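Long-range contacts in endo-beta-1,2-glucanase (Talaromyces funiculosus, PDB 6IMV), which probably hydrolyses internal beta-1,2-glucosidic linkages in beta-1,2-glucans as an endo-acting glycoside hydrolase, and is captured here in complex with sophorose: residues K297-S302 with I370-I375; G342-I347 with S363-P368; N246-G251 with P278-V283; G291-Q296 with A327-T332. All coordinates share one frame; numbering follows the deposited sequence.

Contact 1 of 4, residues K297-S302 with I370-I375. With NAG (2-acetamido-2-deoxy-beta-D-glucopyranose), chain H; GLC (alpha-D-glucopyranose), chain D.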
loop_
_atom_site.group_PDB
_atom_site.type_symbol
_atom_site.label_atom_id
_atom_site.label_comp_id
_atom_site.label_asym_id
_atom_site.label_seq_id
_atom_site.Cartn_x
_atom_site.Cartn_y
_atom_site.Cartn_z
ATOM N N LYS A 297 7.041 17.449 3.711
ATOM C CA LYS A 297 8.348 16.828 3.677
ATOM C C LYS A 297 8.193 15.317 3.892
ATOM O O LYS A 297 7.463 14.886 4.775
ATOM C CB LYS A 297 9.253 17.455 4.735
ATOM C CG LYS A 297 10.725 17.094 4.608
ATOM C CD LYS A 297 11.563 17.770 5.664
ATOM C CE LYS A 297 13.032 17.460 5.505
ATOM N NZ LYS A 297 13.831 18.172 6.525
ATOM N N GLY A 298 8.849 14.532 3.033
ATOM C CA GLY A 298 8.769 13.082 3.057
ATOM C C GLY A 298 9.865 12.459 3.910
ATOM O O GLY A 298 10.754 13.140 4.419
ATOM N N TYR A 299 9.797 11.137 4.077
ATOM C CA TYR A 299 10.897 10.415 4.674
ATOM C C TYR A 299 11.992 10.289 3.606
ATOM O O TYR A 299 13.086 10.867 3.753
ATOM C CB TYR A 299 10.428 9.092 5.286
ATOM C CG TYR A 299 11.439 8.481 6.222
ATOM C CD1 TYR A 299 11.769 9.101 7.416
ATOM C CD2 TYR A 299 12.101 7.312 5.892
ATOM C CE1 TYR A 299 12.715 8.561 8.274
ATOM C CE2 TYR A 299 13.040 6.750 6.743
ATOM C CZ TYR A 299 13.353 7.381 7.933
ATOM O OH TYR A 299 14.284 6.826 8.756
ATOM N N TRP A 300 11.670 9.579 2.517
ATOM C CA TRP A 300 12.428 9.636 1.254
ATOM C C TRP A 300 11.658 10.424 0.189
ATOM O O TRP A 300 12.234 10.768 -0.830
ATOM C CB TRP A 300 12.728 8.231 0.726
ATOM C CG TRP A 300 13.508 7.388 1.680
ATOM C CD1 TRP A 300 14.821 7.526 2.011
ATOM C CD2 TRP A 300 13.013 6.261 2.426
ATOM N NE1 TRP A 300 15.168 6.581 2.938
ATOM C CE2 TRP A 300 14.092 5.775 3.192
ATOM C CE3 TRP A 300 11.770 5.621 2.522
ATOM C CZ2 TRP A 300 13.969 4.676 4.036
ATOM C CZ3 TRP A 300 11.645 4.537 3.360
ATOM C CH2 TRP A 300 12.728 4.080 4.112
ATOM N N PHE A 301 10.365 10.661 0.430
ATOM C CA PHE A 301 9.370 11.061 -0.586
ATOM C C PHE A 301 9.193 9.933 -1.616
ATOM O O PHE A 301 8.916 10.190 -2.790
ATOM C CB PHE A 301 9.726 12.397 -1.248
ATOM C CG PHE A 301 8.526 13.251 -1.573
ATOM C CD1 PHE A 301 7.996 14.110 -0.619
ATOM C CD2 PHE A 301 7.900 13.168 -2.812
ATOM C CE1 PHE A 301 6.879 14.884 -0.900
ATOM C CE2 PHE A 301 6.788 13.948 -3.093
ATOM C CZ PHE A 301 6.280 14.802 -2.136
ATOM N N SER A 302 9.361 8.686 -1.156
ATOM C CA SER A 302 8.848 7.509 -1.826
ATOM C C SER A 302 7.318 7.592 -1.858
ATOM O O SER A 302 6.702 7.979 -0.844
ATOM C CB SER A 302 9.298 6.253 -1.122
ATOM O OG SER A 302 8.546 5.126 -1.549
ATOM N N ILE A 370 13.274 17.113 -0.895
ATOM C CA ILE A 370 12.062 17.336 -0.105
ATOM C C ILE A 370 11.855 16.155 0.852
ATOM O O ILE A 370 10.717 15.788 1.158
ATOM C CB ILE A 370 10.851 17.554 -1.036
ATOM C CG1 ILE A 370 10.745 16.461 -2.101
ATOM C CG2 ILE A 370 10.917 18.941 -1.665
ATOM C CD1 ILE A 370 9.510 16.547 -2.968
ATOM N N ALA A 371 12.970 15.575 1.312
ATOM C CA ALA A 371 13.002 14.334 2.102
ATOM C C ALA A 371 13.874 14.540 3.345
ATOM O O ALA A 371 14.875 15.243 3.297
ATOM C CB ALA A 371 13.526 13.194 1.262
ATOM N N ASN A 372 13.471 13.901 4.444
ATOM C CA ASN A 372 14.250 13.797 5.664
ATOM C C ASN A 372 15.578 13.076 5.384
ATOM O O ASN A 372 16.642 13.487 5.863
ATOM C CB ASN A 372 13.464 13.043 6.733
ATOM C CG ASN A 372 14.173 13.023 8.066
ATOM O OD1 ASN A 372 14.820 12.040 8.414
ATOM N ND2 ASN A 372 14.057 14.111 8.804
ATOM N N GLN A 373 15.495 12.001 4.594
ATOM C CA GLN A 373 16.626 11.145 4.269
ATOM C C GLN A 373 17.121 11.465 2.859
ATOM O O GLN A 373 16.497 11.073 1.879
ATOM C CB GLN A 373 16.188 9.682 4.365
ATOM C CG GLN A 373 15.688 9.296 5.745
ATOM C CD GLN A 373 16.832 9.180 6.723
ATOM O OE1 GLN A 373 17.757 8.396 6.531
ATOM N NE2 GLN A 373 16.768 9.948 7.790
ATOM N N THR A 374 18.268 12.145 2.768
ATOM C CA THR A 374 18.767 12.658 1.491
ATOM C C THR A 374 19.731 11.682 0.811
ATOM O O THR A 374 20.060 11.878 -0.358
ATOM C CB THR A 374 19.423 14.030 1.678
ATOM O OG1 THR A 374 20.526 13.837 2.569
ATOM C CG2 THR A 374 18.438 15.050 2.206
ATOM N N ILE A 375 20.202 10.653 1.518
ATOM C CA ILE A 375 21.032 9.619 0.884
ATOM C C ILE A 375 20.096 8.613 0.201
ATOM O O ILE A 375 19.448 7.826 0.870
ATOM C CB ILE A 375 21.969 8.924 1.894
ATOM C CG1 ILE A 375 22.898 9.924 2.589
ATOM C CG2 ILE A 375 22.750 7.811 1.203
ATOM C CD1 ILE A 375 23.624 9.365 3.801
HETATM C C1 NAG H . 14.657 14.225 10.107
HETATM C C2 NAG H . 15.326 15.585 10.293
HETATM C C3 NAG H . 15.787 15.685 11.740
HETATM C C4 NAG H . 14.565 15.573 12.646
HETATM C C5 NAG H . 13.993 14.160 12.470
HETATM C C6 NAG H . 12.769 13.887 13.339
HETATM C C7 NAG H . 16.458 16.500 8.307
HETATM C C8 NAG H . 17.709 16.490 7.497
HETATM N N2 NAG H . 16.462 15.750 9.405
HETATM O O3 NAG H . 16.426 16.937 11.930
HETATM O O4 NAG H . 14.903 15.907 13.998
HETATM O O5 NAG H . 13.622 14.020 11.091
HETATM O O6 NAG H . 11.836 14.973 13.226
HETATM O O7 NAG H . 15.494 17.145 7.955
HETATM C C1 GLC D . 10.072 2.735 8.086
HETATM C C2 GLC D . 8.867 2.046 7.486
HETATM C C3 GLC D . 8.418 2.750 6.218
HETATM C C4 GLC D . 8.089 4.199 6.534
HETATM C C5 GLC D . 9.318 4.862 7.158
HETATM C C6 GLC D . 9.005 6.278 7.634
HETATM O O1 GLC D . 11.155 2.529 7.153
HETATM O O2 GLC D . 9.252 0.703 7.155
HETATM O O3 GLC D . 7.268 2.126 5.649
HETATM O O4 GLC D . 7.651 4.867 5.344
HETATM O O5 GLC D . 9.780 4.111 8.288
HETATM O O6 GLC D . 7.993 6.263 8.645
HETATM O O HOH W 1 17.292 6.024 4.612
#

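Contact 2 of 4, residues G342-I347 with S363-P368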
loop_
_atom_site.group_PDB
_atom_site.type_symbol
_atom_site.label_atom_id
_atom_site.label_comp_id
_atom_site.label_asym_id
_atom_site.label_seq_id
_atom_site.Cartn_x
_atom_site.Cartn_y
_atom_site.Cartn_z
ATOM N N GLY A 342 10.303 7.624 -15.373
ATOM C CA GLY A 342 9.445 7.025 -14.384
ATOM C C GLY A 342 9.511 7.822 -13.099
ATOM O O GLY A 342 10.097 8.920 -13.071
ATOM N N MET A 343 8.919 7.270 -12.032
ATOM C CA MET A 343 9.001 7.887 -10.728
ATOM C C MET A 343 9.443 6.835 -9.695
ATOM O O MET A 343 9.537 5.650 -10.012
ATOM C CB MET A 343 7.661 8.535 -10.363
ATOM C CG MET A 343 7.259 9.625 -11.319
ATOM S SD MET A 343 5.753 10.520 -10.842
ATOM C CE MET A 343 4.488 9.296 -11.197
ATOM N N PHE A 344 9.721 7.293 -8.469
ATOM C CA PHE A 344 10.482 6.549 -7.472
ATOM C C PHE A 344 9.629 6.159 -6.253
ATOM O O PHE A 344 8.835 6.951 -5.735
ATOM C CB PHE A 344 11.664 7.397 -6.997
ATOM C CG PHE A 344 12.722 7.625 -8.045
ATOM C CD1 PHE A 344 13.528 6.581 -8.464
ATOM C CD2 PHE A 344 12.914 8.881 -8.601
ATOM C CE1 PHE A 344 14.509 6.790 -9.423
ATOM C CE2 PHE A 344 13.895 9.091 -9.556
ATOM C CZ PHE A 344 14.693 8.042 -9.964
ATOM N N ALA A 345 9.853 4.926 -5.784
ATOM C CA ALA A 345 9.297 4.416 -4.545
ATOM C C ALA A 345 10.151 3.237 -4.057
ATOM O O ALA A 345 10.837 2.585 -4.854
ATOM C CB ALA A 345 7.855 4.007 -4.756
ATOM N N SER A 346 10.121 2.985 -2.748
ATOM C CA SER A 346 10.762 1.820 -2.165
ATOM C C SER A 346 10.358 0.576 -2.971
ATOM O O SER A 346 9.165 0.361 -3.256
ATOM C CB SER A 346 10.401 1.664 -0.703
ATOM O OG SER A 346 10.642 2.861 0.024
ATOM N N ILE A 347 11.347 -0.239 -3.344
ATOM C CA ILE A 347 11.143 -1.280 -4.358
ATOM C C ILE A 347 12.293 -2.295 -4.310
ATOM O O ILE A 347 13.420 -1.971 -3.898
ATOM C CB ILE A 347 11.024 -0.626 -5.754
ATOM C CG1 ILE A 347 10.441 -1.577 -6.794
ATOM C CG2 ILE A 347 12.360 -0.053 -6.228
ATOM C CD1 ILE A 347 8.986 -1.899 -6.574
ATOM N N SER A 363 15.096 0.745 -0.305
ATOM C CA SER A 363 14.182 1.528 0.531
ATOM C C SER A 363 14.194 2.998 0.117
ATOM O O SER A 363 13.142 3.649 0.072
ATOM C CB SER A 363 14.553 1.432 1.991
ATOM O OG SER A 363 14.313 0.125 2.483
ATOM N N ASN A 364 15.406 3.509 -0.115
ATOM C CA ASN A 364 15.694 4.933 -0.130
ATOM C C ASN A 364 15.602 5.471 -1.566
ATOM O O ASN A 364 16.555 6.048 -2.081
ATOM C CB ASN A 364 17.050 5.214 0.523
ATOM C CG ASN A 364 18.205 4.494 -0.143
ATOM O OD1 ASN A 364 18.030 3.433 -0.724
ATOM N ND2 ASN A 364 19.394 5.067 -0.065
ATOM N N ALA A 365 14.422 5.320 -2.184
ATOM C CA ALA A 365 14.159 5.826 -3.527
ATOM C C ALA A 365 12.977 6.796 -3.487
ATOM O O ALA A 365 11.833 6.404 -3.224
ATOM C CB ALA A 365 13.904 4.690 -4.480
ATOM N N GLY A 366 13.270 8.069 -3.760
ATOM C CA GLY A 366 12.274 9.124 -3.748
ATOM C C GLY A 366 12.809 10.411 -4.353
ATOM O O GLY A 366 13.354 10.401 -5.453
ATOM N N ILE A 367 12.638 11.512 -3.615
ATOM C CA ILE A 367 12.994 12.859 -4.065
ATOM C C ILE A 367 13.756 13.529 -2.928
ATOM O O ILE A 367 13.152 14.062 -1.997
ATOM C CB ILE A 367 11.750 13.660 -4.495
ATOM C CG1 ILE A 367 10.914 12.879 -5.514
ATOM C CG2 ILE A 367 12.154 15.039 -5.011
ATOM C CD1 ILE A 367 9.799 13.676 -6.133
ATOM N N PRO A 368 15.102 13.466 -2.959
ATOM C CA PRO A 368 15.926 13.846 -1.814
ATOM C C PRO A 368 15.762 15.286 -1.311
ATOM O O PRO A 368 15.857 15.504 -0.119
ATOM C CB PRO A 368 17.389 13.654 -2.266
ATOM C CG PRO A 368 17.347 13.069 -3.669
ATOM C CD PRO A 368 15.892 12.941 -4.078
#

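Contact 3 of 4, residues N246-G251 with P278-V283. With GLC (alpha-D-glucopyranose), chain D; NAG (2-acetamido-2-deoxy-beta-D-glucopyranose), chain H.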
loop_
_atom_site.group_PDB
_atom_site.type_symbol
_atom_site.label_atom_id
_atom_site.label_comp_id
_atom_site.label_asym_id
_atom_site.label_seq_id
_atom_site.Cartn_x
_atom_site.Cartn_y
_atom_site.Cartn_z
ATOM N N ASN A 246 5.864 8.188 14.684
ATOM C CA ASN A 246 5.764 9.592 15.088
ATOM C C ASN A 246 5.760 10.534 13.876
ATOM O O ASN A 246 6.026 11.742 14.027
ATOM C CB ASN A 246 6.899 9.962 16.042
ATOM C CG ASN A 246 8.261 9.938 15.385
ATOM O OD1 ASN A 246 8.424 9.378 14.303
ATOM N ND2 ASN A 246 9.235 10.576 16.016
ATOM N N ASP A 247 5.414 10.016 12.691
ATOM C CA ASP A 247 5.513 10.819 11.474
ATOM C C ASP A 247 4.213 10.756 10.670
ATOM O O ASP A 247 3.315 9.982 10.979
ATOM C CB ASP A 247 6.757 10.395 10.694
ATOM C CG ASP A 247 6.698 8.979 10.152
ATOM O OD1 ASP A 247 5.610 8.559 9.707
ATOM O OD2 ASP A 247 7.745 8.322 10.161
ATOM N N PRO A 248 4.060 11.585 9.612
ATOM C CA PRO A 248 2.823 11.611 8.830
ATOM C C PRO A 248 2.671 10.530 7.741
ATOM O O PRO A 248 1.740 10.610 6.913
ATOM C CB PRO A 248 2.818 12.991 8.157
ATOM C CG PRO A 248 4.193 13.599 8.414
ATOM C CD PRO A 248 5.035 12.578 9.151
ATOM N N TYR A 249 3.541 9.521 7.742
ATOM C CA TYR A 249 3.530 8.482 6.695
ATOM C C TYR A 249 2.596 7.352 7.169
ATOM O O TYR A 249 1.635 7.621 7.872
ATOM C CB TYR A 249 4.977 8.165 6.296
ATOM C CG TYR A 249 5.826 9.413 6.237
ATOM C CD1 TYR A 249 5.461 10.495 5.447
ATOM C CD2 TYR A 249 6.938 9.558 7.046
ATOM C CE1 TYR A 249 6.199 11.674 5.445
ATOM C CE2 TYR A 249 7.679 10.729 7.066
ATOM C CZ TYR A 249 7.312 11.792 6.260
ATOM O OH TYR A 249 8.054 12.941 6.281
ATOM N N GLU A 250 2.846 6.105 6.750
ATOM C CA GLU A 250 1.816 5.052 6.800
ATOM C C GLU A 250 1.467 4.699 8.245
ATOM O O GLU A 250 0.351 4.254 8.519
ATOM C CB GLU A 250 2.250 3.775 6.075
ATOM C CG GLU A 250 2.965 4.012 4.761
ATOM C CD GLU A 250 4.469 3.946 4.916
ATOM O OE1 GLU A 250 5.070 4.995 5.244
ATOM O OE2 GLU A 250 5.020 2.821 4.788
ATOM N N GLY A 251 2.419 4.915 9.160
ATOM C CA GLY A 251 2.242 4.631 10.569
ATOM C C GLY A 251 1.141 5.459 11.213
ATOM O O GLY A 251 0.642 5.107 12.285
ATOM N N PRO A 278 6.581 17.655 15.358
ATOM C CA PRO A 278 7.840 18.041 14.721
ATOM C C PRO A 278 8.168 17.285 13.419
ATOM O O PRO A 278 9.061 17.704 12.694
ATOM C CB PRO A 278 8.904 17.727 15.793
ATOM C CG PRO A 278 8.131 17.689 17.104
ATOM C CD PRO A 278 6.778 17.122 16.721
ATOM N N GLN A 279 7.471 16.176 13.139
ATOM C CA GLN A 279 7.737 15.379 11.928
ATOM C C GLN A 279 6.817 15.821 10.776
ATOM O O GLN A 279 6.967 15.326 9.655
ATOM C CB GLN A 279 7.590 13.888 12.230
ATOM C CG GLN A 279 8.761 13.296 13.006
ATOM C CD GLN A 279 8.883 13.811 14.419
ATOM O OE1 GLN A 279 9.878 14.423 14.783
ATOM N NE2 GLN A 279 7.862 13.587 15.228
ATOM N N LEU A 280 5.863 16.718 11.062
ATOM C CA LEU A 280 4.978 17.312 10.051
ATOM C C LEU A 280 5.551 18.672 9.641
ATOM O O LEU A 280 5.475 19.624 10.406
ATOM C CB LEU A 280 3.564 17.448 10.629
ATOM C CG LEU A 280 2.482 17.914 9.651
ATOM C CD1 LEU A 280 2.326 16.922 8.509
ATOM C CD2 LEU A 280 1.155 18.136 10.362
ATOM N N VAL A 281 6.129 18.736 8.436
ATOM C CA VAL A 281 6.997 19.839 8.037
ATOM C C VAL A 281 6.649 20.284 6.609
ATOM O O VAL A 281 6.450 19.464 5.705
ATOM C CB VAL A 281 8.484 19.439 8.158
ATOM C CG1 VAL A 281 9.427 20.540 7.669
ATOM C CG2 VAL A 281 8.848 19.041 9.580
ATOM N N SER A 282 6.612 21.603 6.417
ATOM C CA SER A 282 6.425 22.231 5.111
ATOM C C SER A 282 7.793 22.487 4.479
ATOM O O SER A 282 8.662 23.049 5.118
ATOM C CB SER A 282 5.661 23.514 5.253
ATOM O OG SER A 282 5.333 24.055 3.992
ATOM N N VAL A 283 7.973 22.065 3.227
ATOM C CA VAL A 283 9.158 22.418 2.460
ATOM C C VAL A 283 8.730 22.701 1.022
ATOM O O VAL A 283 7.686 22.226 0.561
ATOM C CB VAL A 283 10.249 21.328 2.495
ATOM C CG1 VAL A 283 10.838 21.174 3.880
ATOM C CG2 VAL A 283 9.751 19.984 1.970
HETATM C C1 GLC D . 10.072 2.735 8.086
HETATM C C2 GLC D . 8.867 2.046 7.486
HETATM C C3 GLC D . 8.418 2.750 6.218
HETATM C C4 GLC D . 8.089 4.199 6.534
HETATM C C5 GLC D . 9.318 4.862 7.158
HETATM C C6 GLC D . 9.005 6.278 7.634
HETATM O O1 GLC D . 11.155 2.529 7.153
HETATM O O2 GLC D . 9.252 0.703 7.155
HETATM O O3 GLC D . 7.268 2.126 5.649
HETATM O O4 GLC D . 7.651 4.867 5.344
HETATM O O5 GLC D . 9.780 4.111 8.288
HETATM O O6 GLC D . 7.993 6.263 8.645
HETATM C C1 NAG H . 14.657 14.225 10.107
HETATM C C2 NAG H . 15.326 15.585 10.293
HETATM C C3 NAG H . 15.787 15.685 11.740
HETATM C C4 NAG H . 14.565 15.573 12.646
HETATM C C5 NAG H . 13.993 14.160 12.470
HETATM C C6 NAG H . 12.769 13.887 13.339
HETATM C C7 NAG H . 16.458 16.500 8.307
HETATM C C8 NAG H . 17.709 16.490 7.497
HETATM N N2 NAG H . 16.462 15.750 9.405
HETATM O O3 NAG H . 16.426 16.937 11.930
HETATM O O4 NAG H . 14.903 15.907 13.998
HETATM O O5 NAG H . 13.622 14.020 11.091
HETATM O O6 NAG H . 11.836 14.973 13.226
HETATM O O7 NAG H . 15.494 17.145 7.955
HETATM O O HOH W 2 9.195 14.114 8.661
#

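Contact 4 of 4, residues G291-Q296 with A327-T332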
loop_
_atom_site.group_PDB
_atom_site.type_symbol
_atom_site.label_atom_id
_atom_site.label_comp_id
_atom_site.label_asym_id
_atom_site.label_seq_id
_atom_site.Cartn_x
_atom_site.Cartn_y
_atom_site.Cartn_z
ATOM N N GLY A 291 8.899 24.907 -9.907
ATOM C CA GLY A 291 8.562 25.322 -8.549
ATOM C C GLY A 291 8.811 26.810 -8.312
ATOM O O GLY A 291 9.101 27.547 -9.243
ATOM N N PRO A 292 8.724 27.299 -7.058
ATOM C CA PRO A 292 8.570 26.435 -5.890
ATOM C C PRO A 292 7.189 25.771 -5.777
ATOM O O PRO A 292 6.195 26.372 -6.151
ATOM C CB PRO A 292 8.811 27.394 -4.717
ATOM C CG PRO A 292 8.378 28.742 -5.251
ATOM C CD PRO A 292 8.790 28.725 -6.704
ATOM N N ILE A 293 7.172 24.532 -5.272
ATOM C CA ILE A 293 5.950 23.816 -4.926
ATOM C C ILE A 293 6.042 23.390 -3.454
ATOM O O ILE A 293 6.915 22.604 -3.088
ATOM C CB ILE A 293 5.714 22.592 -5.835
ATOM C CG1 ILE A 293 5.703 22.943 -7.322
ATOM C CG2 ILE A 293 4.421 21.891 -5.433
ATOM C CD1 ILE A 293 5.982 21.766 -8.228
ATOM N N THR A 294 5.118 23.883 -2.628
ATOM C CA THR A 294 5.062 23.531 -1.215
ATOM C C THR A 294 4.478 22.125 -1.061
ATOM O O THR A 294 3.377 21.832 -1.565
ATOM C CB THR A 294 4.222 24.526 -0.404
ATOM O OG1 THR A 294 4.752 25.831 -0.625
ATOM C CG2 THR A 294 4.216 24.205 1.075
ATOM N N VAL A 295 5.223 21.272 -0.350
ATOM C CA VAL A 295 4.816 19.910 -0.090
ATOM C C VAL A 295 5.030 19.587 1.387
ATOM O O VAL A 295 5.787 20.259 2.095
ATOM C CB VAL A 295 5.591 18.916 -0.977
ATOM C CG1 VAL A 295 5.337 19.177 -2.447
ATOM C CG2 VAL A 295 7.086 18.926 -0.677
ATOM N N GLN A 296 4.374 18.510 1.819
ATOM C CA GLN A 296 4.728 17.808 3.039
ATOM C C GLN A 296 6.082 17.120 2.843
ATOM O O GLN A 296 6.244 16.290 1.936
ATOM C CB GLN A 296 3.673 16.751 3.361
ATOM C CG GLN A 296 4.010 15.939 4.604
ATOM C CD GLN A 296 2.957 14.894 4.853
ATOM O OE1 GLN A 296 2.011 15.124 5.599
ATOM N NE2 GLN A 296 3.112 13.752 4.207
ATOM N N ALA A 327 2.054 17.482 -3.980
ATOM C CA ALA A 327 3.036 16.393 -3.960
ATOM C C ALA A 327 3.185 15.801 -5.364
ATOM O O ALA A 327 4.288 15.418 -5.756
ATOM C CB ALA A 327 2.641 15.326 -2.963
ATOM N N GLU A 328 2.071 15.705 -6.100
ATOM C CA GLU A 328 2.042 15.056 -7.412
ATOM C C GLU A 328 2.521 16.017 -8.499
ATOM O O GLU A 328 3.022 15.571 -9.515
ATOM C CB GLU A 328 0.651 14.486 -7.696
ATOM C CG GLU A 328 0.220 13.476 -6.646
ATOM C CD GLU A 328 1.306 12.483 -6.252
ATOM O OE1 GLU A 328 1.919 11.879 -7.170
ATOM O OE2 GLU A 328 1.543 12.327 -5.032
ATOM N N ARG A 329 2.358 17.324 -8.279
ATOM C CA ARG A 329 2.990 18.329 -9.128
ATOM C C ARG A 329 4.511 18.150 -9.046
ATOM O O ARG A 329 5.199 18.114 -10.060
ATOM C CB ARG A 329 2.635 19.753 -8.682
ATOM C CG ARG A 329 1.151 20.082 -8.710
ATOM C CD ARG A 329 0.898 21.471 -8.161
ATOM N NE ARG A 329 -0.428 21.588 -7.586
ATOM C CZ ARG A 329 -1.535 21.755 -8.292
ATOM N NH1 ARG A 329 -1.472 21.792 -9.615
ATOM N NH2 ARG A 329 -2.693 21.885 -7.667
ATOM N N ALA A 330 5.009 18.028 -7.807
ATOM C CA ALA A 330 6.425 17.859 -7.547
ATOM C C ALA A 330 6.917 16.509 -8.085
ATOM O O ALA A 330 7.985 16.435 -8.712
ATOM C CB ALA A 330 6.679 17.996 -6.066
ATOM N N ARG A 331 6.140 15.442 -7.864
ATOM C CA ARG A 331 6.614 14.081 -8.176
ATOM C C ARG A 331 6.746 13.922 -9.695
ATOM O O ARG A 331 7.775 13.416 -10.180
ATOM C CB ARG A 331 5.691 13.009 -7.577
ATOM C CG ARG A 331 6.343 11.647 -7.367
ATOM C CD ARG A 331 5.351 10.541 -7.012
ATOM N NE ARG A 331 4.444 10.878 -5.919
ATOM C CZ ARG A 331 4.782 10.932 -4.632
ATOM N NH1 ARG A 331 5.998 10.577 -4.241
ATOM N NH2 ARG A 331 3.907 11.378 -3.743
ATOM N N THR A 332 5.697 14.309 -10.435
ATOM C CA THR A 332 5.702 14.184 -11.896
ATOM C C THR A 332 6.762 15.117 -12.506
ATOM O O THR A 332 7.573 14.691 -13.316
ATOM C CB THR A 332 4.306 14.416 -12.498
ATOM O OG1 THR A 332 3.807 15.714 -12.177
ATOM C CG2 THR A 332 3.301 13.384 -12.042
#

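Contact 1 of 4, residues K297-S302 with I370-I375
G298 bonds through its backbone to the two neighbours of A371, I370 and N372: its N donates to I370 O (2.9 Å, N-H...O 173°) and its O accepts from N372 N (2.8 Å). Q373 N then reaches Y299 O at 2.8 Å. With K297, G298 and Y299 facing I370, A371 and N372 in the same order, the first two bonds define a single parallel beta bridge between two loops. CH-pi contacts flank it. I370 CD1 sits 3.5 Å from the F301 ring centroid, only 1° off the normal, while Q373 CG lies 3.8 Å from the centroid of Y299. C6 of a bound glucose covers the opposite face of Y299. Q373 bends at chi2 (-73°), which brings its amide alongside that ring; NE2 donates to N372 OD1 at 2.9 Å, and OE1 accepts from a water that in turn accepts from W300 NE1. Covalently, N372 ND2 carries NAG C1 (1.4 Å), as the N-glycosylation sequon N372-Q373-T374 predicts.

Contact 2 of 4, residues G342-I347 with S363-P368
S346 and S363 supply the one polar link between these two loops: S346 OG donates to the backbone O of S363 at 2.6 Å, in the carbonyl plane and on a lone pair, with a C=O...OG angle of 131°. The hydroxyl gets there because it lies beside its own backbone N, anti to the carbonyl carbon (chi1 -52°). S363 O also receives a weak bond from A365 N, which closes an inverse gamma turn centred on N364. The remaining contacts are van der Waals. F344 CB rests 3.7 Å from G366 N and its CD2 comes within 3.5 Å of G366 O; A365 CB points at A345 O (3.7 Å), and A345 CA meets A365 O at 3.5 Å. The touching parts run nearly antiparallel, 159° apart, yet no backbone pairing joins them, S346 N standing 3.9 Å from A365 O and bonding instead to S302 OG. Just beyond, the backbone of I347 bonds to I362, at the adjoining ends of strands 347-352 and 357-362. F344, A365 and G366 thus share in a buried interface of van der Waals contact, and the single hydroxyl-to-carbonyl bond is its one directional link.

Contact 3 of 4, residues N246-G251 with P278-V283
Q279 grips the loop at N246: its NE2 donates to N246 O at 2.9 Å (N-H...O 160°), with the acceptor close to the plane of the Q279 amide. The two side-chain amides stack, their planes 16° apart. Next to them P248 CG packs on L280 CD1 at 3.8 Å, and a water gives one bond to Q279 O (2.7 Å) and another to Y249 OH (2.9 Å), bridging the two segments. A bend at chi2 of Q279 (67°) carries OE1 outward, where it accepts from O6 of the NAG attached to N372 (2.6 Å). One shell further, D247 divides its carboxylate: OD1 takes Y249 N at 3.0 Å, an Asx turn that shapes the loop, while OD2 accepts O6 of the bound glucose at 2.6 Å. E250 holds the same sugar two-handed, OE1 receiving its O4 (2.6 Å) and OE2 its O3. The loop anchored by Q279 therefore also lines the sugar site, and H304 NE2 adds a further bond to that glucose. Y249 OH is fixed mainly by K297 O. Helix 252-261 begins directly after the loop, strand 282-287 continues from L280 and V281, and P248 and L280 together cover Q296 of strand 290-296 and Y472 of helix 461-475.

Contact 4 of 4, residues G291-Q296 with A327-T332
I293 and V295 of strand 290-296 pack on R329, A330 and A327 of helix 318-337, a buried strand-on-helix contact to one side of the two-stranded hairpin 282-287/290-296. The local axes approach to 8.1 Å and their directions differ by 121°, so the strand runs across the helix. Alternation selects the residues: I293 and V295 point at the helix, whereas T294 between them points away, its OG1 bonded to D284 OD1. I293 CD1 reaches R329 CB and A330 N, both at 3.9 Å; its CG1 lies beside the backbone N (chi1 -55°), and the extended chi2 of 159° sends the methyl onto the helix backbone. V295 CG1 settles between A327 CA (3.9 Å) and A330 CB (4.0 Å), two alanines one turn apart. R329 offers only its aliphatic base here; its NE bonds to N326 OD1 and its NH1 to V484 O. Away from the strand, R331 grips E328 side-on, NE to OE1 at 3.0 Å and NH2 to OE2 at 2.9 Å, each oxygen met on its syn side. T332 OG1 donates to E328 O (2.8 Å) and also bonds to the backbone N of C487, the disulfide partner of C333. The strand offers methyl groups to alanine and arginine CB atoms and to the helix backbone, the small alanines permit the close approach, and the polar ends of R329, E328 and R331 find partners away from I293 and V295.

Overall arrangement
Contact 1 is the most central by distance: its centre lies about 9 Å from that of contact 2, 11 Å from contact 3 and 13 Å from contact 4. W300 O pairs with I367 N of contact 2 and K297 N with V281 O of contact 3, while the F301 ring meets A327 of contact 4. Contacts 3 and 4 join through V283 O and V295 N in the hairpin 282-287/290-296, and M343 SD and I367 CD1 of contact 2 pack on R331 of contact 4. Contacts 2 and 3 do not touch, their nearest atoms being about 7 Å apart. Contacts 1 and 3 touch both the glucose and the N372-linked NAG, whereas contact 2 only comes near, the S363 side chain lying about 6 Å from the glucose.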